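Local coordinates for protein mannan endo-1,4-beta-mannosidase (Mytilus edulis, PDB 2C0H) that hydrolyses internal beta-1,4-mannosidic linkages in the backbones of mannans, galactomannans and glucomannans, at residues A[12-24]-A[340-353]. The protein carries 3 engineered substitutions. Sequence-based numbering, arbitrary orientation.
Sequences LNYNGHHIFLSGA and LKSRTDHGQVQFGL
Phe351 and Tyr14 meet through different first torsions. Phe351 holds CG between its backbone N and carbonyl carbon (chi1 54°), while Tyr14 swings CG away from its backbone N (chi1 -163°). Phe351 CE1 then lies over one face of the Tyr14 ring, 3.7 Å from Tyr14 CG. The two rings meet obliquely, their planes inclined at 37°. Ile19 CG2 sits over a face of the Phe351 ring in a CH-pi contact, 3.7 Å from Phe351 CD2. At the far end of its ring, Tyr14 OH donates to Leu353 O at 2.9 Å, in the carbonyl plane and on a lone pair. It holds one oxygen of the C-terminal carboxylate; the other, Leu353 OXT, forms a salt bridge with Lys153.

The backbones join at a single beta bridge. Gln348 N donates to His18 O at 2.9 Å, and Phe20 N donates to Gln348 O at 3.1 Å from above the carbonyl plane. A water also donates to His18 O. Gly347, with positive phi, packs its CA over the His18 ring, 3.9 Å from the centroid. Leu340 CD1 touches Phe20 CE2 at 3.6 Å.

The C-terminal tail thus packs against the beginning of strand 17-25, the first barrel strand of this TIM-barrel glycosidase, away from the predicted substrate-binding residues. Asn60 bonds to the backbones of Phe20, Ser22 and Val349, tying both segments together just before strand 61-68. Tyr313 of helix 305-314 meets Phe20 and His346 edge-to-face, and strand 319-322 runs parallel alongside strand 17-25.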
loop_
_atom_site.group_PDB
_atom_site.type_symbol
_atom_site.label_atom_id
_atom_site.label_comp_id
_atom_site.label_asym_id
_atom_site.label_seq_id
_atom_site.Cartn_x
_atom_site.Cartn_y
_atom_site.Cartn_z
ATOM N N LEU A 12 3.486 7.867 -13.084
ATOM C CA LEU A 12 2.417 8.566 -12.359
ATOM C C LEU A 12 2.391 10.051 -12.752
ATOM O O LEU A 12 3.442 10.678 -12.922
ATOM C CB LEU A 12 2.604 8.457 -10.835
ATOM C CG LEU A 12 2.382 7.087 -10.197
ATOM C CD1 LEU A 12 2.789 7.098 -8.733
ATOM C CD2 LEU A 12 0.944 6.642 -10.309
ATOM N N ASN A 13 1.195 10.610 -12.916
ATOM C CA ASN A 13 1.021 12.017 -13.254
ATOM C C ASN A 13 0.095 12.728 -12.245
ATOM O O ASN A 13 -0.761 12.079 -11.626
ATOM C CB ASN A 13 0.421 12.158 -14.674
ATOM C CG ASN A 13 1.264 11.501 -15.756
ATOM O OD1 ASN A 13 0.746 10.758 -16.594
ATOM N ND2 ASN A 13 2.566 11.747 -15.742
ATOM N N TYR A 14 0.275 14.039 -12.083
ATOM C CA TYR A 14 -0.647 14.910 -11.330
ATOM C C TYR A 14 -1.020 16.146 -12.167
ATOM O O TYR A 14 -0.151 16.860 -12.635
ATOM C CB TYR A 14 -0.095 15.324 -9.945
ATOM C CG TYR A 14 -1.168 15.867 -9.006
ATOM C CD1 TYR A 14 -1.795 15.035 -8.082
ATOM C CD2 TYR A 14 -1.570 17.199 -9.062
ATOM C CE1 TYR A 14 -2.785 15.506 -7.236
ATOM C CE2 TYR A 14 -2.582 17.683 -8.212
ATOM C CZ TYR A 14 -3.175 16.818 -7.303
ATOM O OH TYR A 14 -4.175 17.262 -6.454
ATOM N N ASN A 15 -2.321 16.377 -12.377
ATOM C CA ASN A 15 -2.790 17.418 -13.304
ATOM C C ASN A 15 -2.063 17.334 -14.664
ATOM O O ASN A 15 -1.759 18.359 -15.290
ATOM C CB ASN A 15 -2.661 18.817 -12.683
ATOM C CG ASN A 15 -3.488 19.877 -13.431
ATOM O OD1 ASN A 15 -4.595 19.597 -13.909
ATOM N ND2 ASN A 15 -2.958 21.095 -13.524
ATOM N N GLY A 16 -1.779 16.103 -15.091
ATOM C CA GLY A 16 -1.163 15.828 -16.389
ATOM C C GLY A 16 0.341 16.003 -16.478
ATOM O O GLY A 16 0.916 15.920 -17.557
ATOM N N HIS A 17 0.997 16.220 -15.340
ATOM C CA HIS A 17 2.453 16.357 -15.316
ATOM C C HIS A 17 3.085 15.187 -14.584
ATOM O O HIS A 17 2.536 14.755 -13.592
ATOM C CB HIS A 17 2.824 17.656 -14.621
ATOM C CG HIS A 17 2.243 18.866 -15.280
ATOM N ND1 HIS A 17 2.682 19.320 -16.503
ATOM C CD2 HIS A 17 1.244 19.697 -14.906
ATOM C CE1 HIS A 17 1.981 20.384 -16.852
ATOM N NE2 HIS A 17 1.107 20.638 -15.897
ATOM N N HIS A 18 4.235 14.701 -15.070
ATOM C CA HIS A 18 4.975 13.572 -14.459
ATOM C C HIS A 18 5.396 13.933 -13.028
ATOM O O HIS A 18 5.976 14.998 -12.800
ATOM C CB HIS A 18 6.193 13.221 -15.337
ATOM C CG HIS A 18 6.958 12.011 -14.908
ATOM N ND1 HIS A 18 8.269 11.795 -15.286
ATOM C CD2 HIS A 18 6.602 10.938 -14.164
ATOM C CE1 HIS A 18 8.686 10.649 -14.782
ATOM N NE2 HIS A 18 7.695 10.106 -14.099
ATOM N N ILE A 19 5.047 13.070 -12.075
ATOM C CA ILE A 19 5.418 13.246 -10.649
ATOM C C ILE A 19 6.076 11.980 -10.083
ATOM O O ILE A 19 6.034 10.907 -10.673
ATOM C CB ILE A 19 4.210 13.688 -9.771
ATOM C CG1 ILE A 19 3.129 12.589 -9.699
ATOM C CG2 ILE A 19 3.664 15.044 -10.262
ATOM C CD1 ILE A 19 3.361 11.586 -8.573
ATOM N N PHE A 20 6.691 12.137 -8.917
ATOM C CA PHE A 20 7.265 11.043 -8.162
ATOM C C PHE A 20 6.768 11.175 -6.734
ATOM O O PHE A 20 6.819 12.288 -6.182
ATOM C CB PHE A 20 8.794 11.185 -8.169
ATOM C CG PHE A 20 9.524 10.090 -7.435
ATOM C CD1 PHE A 20 9.878 8.888 -8.058
ATOM C CD2 PHE A 20 9.904 10.289 -6.114
ATOM C CE1 PHE A 20 10.584 7.889 -7.375
ATOM C CE2 PHE A 20 10.605 9.286 -5.419
ATOM C CZ PHE A 20 10.938 8.097 -6.041
ATOM N N LEU A 21 6.282 10.071 -6.149
ATOM C CA LEU A 21 5.812 10.055 -4.761
ATOM C C LEU A 21 6.964 9.827 -3.791
ATOM O O LEU A 21 7.584 8.803 -3.814
ATOM C CB LEU A 21 4.750 8.979 -4.565
ATOM C CG LEU A 21 3.471 9.179 -5.381
ATOM C CD1 LEU A 21 2.551 7.968 -5.245
ATOM C CD2 LEU A 21 2.759 10.444 -4.976
ATOM N N SER A 22 7.223 10.803 -2.933
ATOM C CA SER A 22 8.333 10.723 -1.984
ATOM C C SER A 22 7.791 10.938 -0.581
ATOM O O SER A 22 7.141 11.943 -0.320
ATOM C CB SER A 22 9.297 11.850 -2.293
ATOM O OG SER A 22 10.367 11.864 -1.356
ATOM N N GLY A 23 8.084 10.044 0.345
ATOM C CA GLY A 23 7.582 10.244 1.695
ATOM C C GLY A 23 7.850 9.097 2.615
ATOM O O GLY A 23 8.892 8.464 2.530
ATOM N N ALA A 24 6.876 8.822 3.479
ATOM C CA ALA A 24 7.064 7.871 4.541
ATOM C C ALA A 24 5.793 7.171 4.934
ATOM O O ALA A 24 4.693 7.683 4.721
ATOM C CB ALA A 24 7.643 8.569 5.745
ATOM N N LEU A 340 15.556 14.830 -2.640
ATOM C CA LEU A 340 14.766 14.987 -3.861
ATOM C C LEU A 340 13.954 16.285 -3.945
ATOM O O LEU A 340 13.310 16.535 -4.974
ATOM C CB LEU A 340 13.798 13.800 -4.003
ATOM C CG LEU A 340 14.399 12.399 -4.075
ATOM C CD1 LEU A 340 13.277 11.397 -4.363
ATOM C CD2 LEU A 340 15.489 12.278 -5.120
ATOM N N LYS A 341 13.978 17.107 -2.894
ATOM C CA LYS A 341 13.034 18.227 -2.755
ATOM C C LYS A 341 12.906 19.087 -4.022
ATOM O O LYS A 341 11.789 19.343 -4.484
ATOM C CB LYS A 341 13.382 19.106 -1.539
ATOM C CG LYS A 341 12.405 20.245 -1.327
ATOM C CD LYS A 341 12.904 21.250 -0.297
ATOM C CE LYS A 341 12.739 20.785 1.105
ATOM N NZ LYS A 341 13.024 21.914 2.042
ATOM N N SER A 342 14.030 19.515 -4.593
ATOM C CA SER A 342 13.985 20.433 -5.747
ATOM C C SER A 342 14.047 19.756 -7.121
ATOM O O SER A 342 14.193 20.438 -8.141
ATOM C CB SER A 342 15.116 21.459 -5.625
ATOM O OG SER A 342 14.853 22.340 -4.541
ATOM N N ARG A 343 13.914 18.434 -7.168
ATOM C CA ARG A 343 14.249 17.679 -8.378
ATOM C C ARG A 343 13.089 17.626 -9.363
ATOM O O ARG A 343 11.930 17.514 -8.968
ATOM C CB ARG A 343 14.721 16.258 -8.028
ATOM C CG ARG A 343 16.027 16.187 -7.219
ATOM C CD ARG A 343 17.253 16.444 -8.060
ATOM N NE ARG A 343 17.542 15.328 -8.957
ATOM C CZ ARG A 343 18.296 14.259 -8.672
ATOM N NH1 ARG A 343 18.915 14.132 -7.503
ATOM N NH2 ARG A 343 18.465 13.317 -9.582
ATOM N N THR A 344 13.424 17.752 -10.642
ATOM C CA THR A 344 12.453 17.607 -11.734
ATOM C C THR A 344 12.913 16.701 -12.891
ATOM O O THR A 344 12.130 16.473 -13.821
ATOM C CB THR A 344 12.078 18.984 -12.308
ATOM O OG1 THR A 344 13.251 19.616 -12.837
ATOM C CG2 THR A 344 11.444 19.870 -11.237
ATOM N N ASP A 345 14.142 16.178 -12.858
ATOM C CA ASP A 345 14.673 15.337 -13.957
ATOM C C ASP A 345 13.932 14.017 -14.224
ATOM O O ASP A 345 14.042 13.469 -15.319
ATOM C CB ASP A 345 16.185 15.048 -13.804
ATOM C CG ASP A 345 16.582 14.633 -12.399
ATOM O OD1 ASP A 345 16.328 15.436 -11.478
ATOM O OD2 ASP A 345 17.156 13.532 -12.231
ATOM N N HIS A 346 13.215 13.491 -13.234
ATOM C CA HIS A 346 12.406 12.276 -13.408
ATOM C C HIS A 346 11.024 12.471 -12.772
ATOM O O HIS A 346 10.482 11.576 -12.126
ATOM C CB HIS A 346 13.102 11.065 -12.802
ATOM C CG HIS A 346 14.321 10.628 -13.545
ATOM N ND1 HIS A 346 15.575 11.119 -13.268
ATOM C CD2 HIS A 346 14.484 9.706 -14.524
ATOM C CE1 HIS A 346 16.458 10.539 -14.061
ATOM N NE2 HIS A 346 15.824 9.676 -14.832
ATOM N N GLY A 347 10.469 13.654 -12.985
ATOM C CA GLY A 347 9.156 13.999 -12.450
ATOM C C GLY A 347 9.227 14.969 -11.294
ATOM O O GLY A 347 10.209 14.995 -10.556
ATOM N N GLN A 348 8.182 15.772 -11.147
ATOM C CA GLN A 348 8.103 16.768 -10.084
ATOM C C GLN A 348 7.882 16.090 -8.744
ATOM O O GLN A 348 7.067 15.207 -8.626
ATOM C CB GLN A 348 6.945 17.742 -10.327
ATOM C CG GLN A 348 7.120 18.661 -11.525
ATOM C CD GLN A 348 5.935 19.604 -11.708
ATOM O OE1 GLN A 348 5.515 19.885 -12.844
ATOM N NE2 GLN A 348 5.388 20.097 -10.593
ATOM N N VAL A 349 8.597 16.535 -7.725
ATOM C CA VAL A 349 8.390 16.059 -6.372
ATOM C C VAL A 349 7.579 17.081 -5.562
ATOM O O VAL A 349 6.723 16.723 -4.762
ATOM C CB VAL A 349 9.750 15.809 -5.706
ATOM C CG1 VAL A 349 9.568 15.332 -4.275
ATOM C CG2 VAL A 349 10.551 14.801 -6.507
ATOM N N GLN A 350 7.863 18.366 -5.765
ATOM C CA GLN A 350 7.093 19.432 -5.142
ATOM C C GLN A 350 6.070 19.938 -6.135
ATOM O O GLN A 350 6.404 20.599 -7.116
ATOM C CB GLN A 350 8.014 20.562 -4.672
ATOM C CG GLN A 350 8.347 20.512 -3.192
ATOM C CD GLN A 350 8.617 19.114 -2.685
ATOM O OE1 GLN A 350 9.651 18.523 -2.984
ATOM N NE2 GLN A 350 7.677 18.571 -1.916
ATOM N N PHE A 351 4.818 19.577 -5.903
ATOM C CA PHE A 351 3.721 20.055 -6.722
ATOM C C PHE A 351 2.540 20.434 -5.829
ATOM O O PHE A 351 2.365 19.875 -4.745
ATOM C CB PHE A 351 3.335 19.003 -7.765
ATOM C CG PHE A 351 3.029 17.640 -7.189
ATOM C CD1 PHE A 351 1.725 17.278 -6.881
ATOM C CD2 PHE A 351 4.041 16.712 -6.971
ATOM C CE1 PHE A 351 1.439 16.027 -6.352
ATOM C CE2 PHE A 351 3.761 15.465 -6.438
ATOM C CZ PHE A 351 2.456 15.121 -6.123
ATOM N N GLY A 352 1.753 21.404 -6.276
ATOM C CA GLY A 352 0.592 21.870 -5.531
ATOM C C GLY A 352 -0.601 20.976 -5.802
ATOM O O GLY A 352 -0.743 20.448 -6.903
ATOM N N LEU A 353 -1.451 20.794 -4.798
ATOM C CA LEU A 353 -2.630 19.953 -4.954
ATOM C C LEU A 353 -3.765 20.729 -5.607
ATOM O O LEU A 353 -4.595 20.145 -6.319
ATOM C CB LEU A 353 -3.084 19.409 -3.602
ATOM C CG LEU A 353 -2.029 18.592 -2.858
ATOM C CD1 LEU A 353 -2.646 18.002 -1.606
ATOM C CD2 LEU A 353 -1.443 17.503 -3.735
ATOM O OXT LEU A 353 -3.875 21.951 -5.440
HETATM O O HOH W 1 6.734 17.120 -14.446
HETATM O O HOH W 2 9.500 8.311 -12.265
#